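Local coordinates for protein hydrolase, isochorismatase family (Pseudomonas putida, PDB 4L07) that probably hydrolyses the amide bond of maleamate, as a maleamate amidase of the isochorismatase-like hydrolase family, at residues A[92-97]-A[115-120]. Sequence-based numbering, arbitrary orientation.
Sequences LLYGSR and VKKGAS
Tyr94 reaches across from the 92-97 loop to meet Val115 and Lys117 with the outer end of its ring, while the two backbones stay well apart: the nearest pair of CA atoms, those of Tyr94 and Val115, is 9.8 Å apart. With CG anti to the carbonyl carbon (chi1 -76°), the tyrosine side chain is sent out toward the end of strand 112-116, where its hydroxyl meets the lysine. From CB the ring runs out past His73, with which it stacks. Contact starts at Tyr94 CE1, 3.4 Å from Lys117 NZ, which comes in at the ring edge, near its plane. Tyr94 CZ then lies 4.0 Å from Val115 CG1, a methyl that approaches obliquely. At the tip, Tyr94 OH accepts a hydrogen bond of 2.9 Å from Lys117 NZ and also touches Val115 CG1. The lysine chain, bent at chi2 (-72°) and extended beyond it, crosses the tyrosine at about a right angle. Its ammonium group also forms a salt bridge with Glu76 and a hydrogen bond to Ala71 O, which together with the phenol probably fix its position. Val115 belongs to strand 112-116, an outermost strand within this chain of the six-stranded parallel sheet of the isochorismatase-like alpha/beta fold, and Lys117 follows in the loop at its C-terminal end, which the loop between helix 82-85 and strand 112-116 reaches here. A phenylalanine in place of Tyr94 would probably leave Lys117 NZ without one acceptor and Val115 CG1 without its closest neighbour across the contact. The tyrosine is the second residue of a type II turn from Leu93 to Ser96, in which Leu93 O accepts from both Ser96 N and Ser96 OG, the hydroxyl lying in the carbonyl plane on a lone pair at 2.7 Å.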
loop_
_atom_site.group_PDB
_atom_site.type_symbol
_atom_site.label_atom_id
_atom_site.label_comp_id
_atom_site.label_asym_id
_atom_site.label_seq_id
_atom_site.Cartn_x
_atom_site.Cartn_y
_atom_site.Cartn_z
ATOM N N LEU A 92 13.725 -6.991 -18.736
ATOM C CA LEU A 92 13.347 -5.583 -18.663
ATOM C C LEU A 92 14.233 -4.815 -17.678
ATOM O O LEU A 92 13.798 -4.428 -16.595
ATOM C CB LEU A 92 11.852 -5.449 -18.309
ATOM C CG LEU A 92 10.783 -5.997 -19.282
ATOM C CD1 LEU A 92 10.791 -5.283 -20.622
ATOM C CD2 LEU A 92 10.879 -7.489 -19.527
ATOM N N LEU A 93 15.482 -4.587 -18.080
ATOM C CA LEU A 93 16.495 -3.994 -17.200
ATOM C C LEU A 93 16.648 -2.503 -17.443
ATOM O O LEU A 93 16.549 -2.054 -18.589
ATOM C CB LEU A 93 17.848 -4.690 -17.399
ATOM C CG LEU A 93 17.994 -6.172 -17.034
ATOM C CD1 LEU A 93 19.281 -6.754 -17.608
ATOM C CD2 LEU A 93 17.924 -6.398 -15.528
ATOM N N TYR A 94 16.886 -1.735 -16.373
ATOM C CA TYR A 94 17.168 -0.299 -16.500
ATOM C C TYR A 94 18.283 -0.112 -17.526
ATOM O O TYR A 94 19.205 -0.929 -17.598
ATOM C CB TYR A 94 17.625 0.313 -15.169
ATOM C CG TYR A 94 16.549 0.573 -14.136
ATOM C CD1 TYR A 94 16.187 -0.412 -13.229
ATOM C CD2 TYR A 94 15.914 1.816 -14.039
ATOM C CE1 TYR A 94 15.217 -0.186 -12.264
ATOM C CE2 TYR A 94 14.934 2.051 -13.074
ATOM C CZ TYR A 94 14.594 1.043 -12.184
ATOM O OH TYR A 94 13.634 1.243 -11.201
ATOM N N GLY A 95 18.186 0.949 -18.323
ATOM C CA GLY A 95 19.204 1.249 -19.329
ATOM C C GLY A 95 19.092 0.457 -20.623
ATOM O O GLY A 95 19.869 0.685 -21.557
ATOM N N SER A 96 18.143 -0.477 -20.688
ATOM C CA SER A 96 17.904 -1.228 -21.926
ATOM C C SER A 96 16.806 -0.576 -22.764
ATOM O O SER A 96 15.993 0.198 -22.256
ATOM C CB SER A 96 17.565 -2.698 -21.634
ATOM O OG SER A 96 16.228 -2.844 -21.173
ATOM N N ARG A 97 16.779 -0.900 -24.056
ATOM C CA ARG A 97 15.726 -0.411 -24.940
ATOM C C ARG A 97 14.348 -0.960 -24.545
ATOM O O ARG A 97 13.334 -0.308 -24.777
ATOM C CB ARG A 97 16.041 -0.762 -26.401
ATOM C CG ARG A 97 15.142 -0.069 -27.417
ATOM C CD ARG A 97 15.593 -0.340 -28.846
ATOM N NE ARG A 97 14.656 0.219 -29.819
ATOM C CZ ARG A 97 13.616 -0.438 -30.329
ATOM N NH1 ARG A 97 12.818 0.153 -31.212
ATOM N NH2 ARG A 97 13.370 -1.687 -29.960
ATOM N N VAL A 115 7.841 3.943 -12.843
ATOM C CA VAL A 115 8.484 2.633 -12.940
ATOM C C VAL A 115 7.897 1.731 -11.864
ATOM O O VAL A 115 7.761 2.141 -10.707
ATOM C CB VAL A 115 10.022 2.714 -12.799
ATOM C CG1 VAL A 115 10.650 1.325 -12.866
ATOM C CG2 VAL A 115 10.614 3.597 -13.886
ATOM N N LYS A 116 7.519 0.519 -12.262
ATOM C CA LYS A 116 6.943 -0.457 -11.338
ATOM C C LYS A 116 7.613 -1.824 -11.497
ATOM O O LYS A 116 8.309 -2.074 -12.487
ATOM C CB LYS A 116 5.431 -0.565 -11.558
ATOM C CG LYS A 116 5.053 -1.181 -12.897
ATOM C CD LYS A 116 3.557 -1.156 -13.121
ATOM C CE LYS A 116 3.194 -1.472 -14.559
ATOM N NZ LYS A 116 3.192 -2.933 -14.845
ATOM N N LYS A 117 7.379 -2.717 -10.531
ATOM C CA LYS A 117 8.047 -4.016 -10.507
ATOM C C LYS A 117 7.100 -5.201 -10.696
ATOM O O LYS A 117 7.560 -6.331 -10.876
ATOM C CB LYS A 117 8.825 -4.194 -9.190
ATOM C CG LYS A 117 9.684 -3.007 -8.797
ATOM C CD LYS A 117 10.917 -2.835 -9.663
ATOM C CE LYS A 117 11.545 -1.471 -9.390
ATOM N NZ LYS A 117 12.796 -1.278 -10.165
ATOM N N GLY A 118 5.793 -4.943 -10.653
ATOM C CA GLY A 118 4.775 -5.983 -10.826
ATOM C C GLY A 118 3.818 -5.693 -11.975
ATOM O O GLY A 118 4.136 -4.916 -12.886
ATOM N N ALA A 119 2.637 -6.308 -11.919
ATOM C CA ALA A 119 1.597 -6.131 -12.942
ATOM C C ALA A 119 0.828 -4.809 -12.799
ATOM O O ALA A 119 0.745 -4.027 -13.745
ATOM C CB ALA A 119 0.638 -7.323 -12.938
ATOM N N SER A 120 0.279 -4.548 -11.616
ATOM C CA SER A 120 -0.531 -3.352 -11.403
ATOM C C SER A 120 0.299 -2.072 -11.399
ATOM O O SER A 120 1.344 -2.003 -10.756
ATOM C CB SER A 120 -1.280 -3.434 -10.081
ATOM O OG SER A 120 -1.874 -2.174 -9.801
#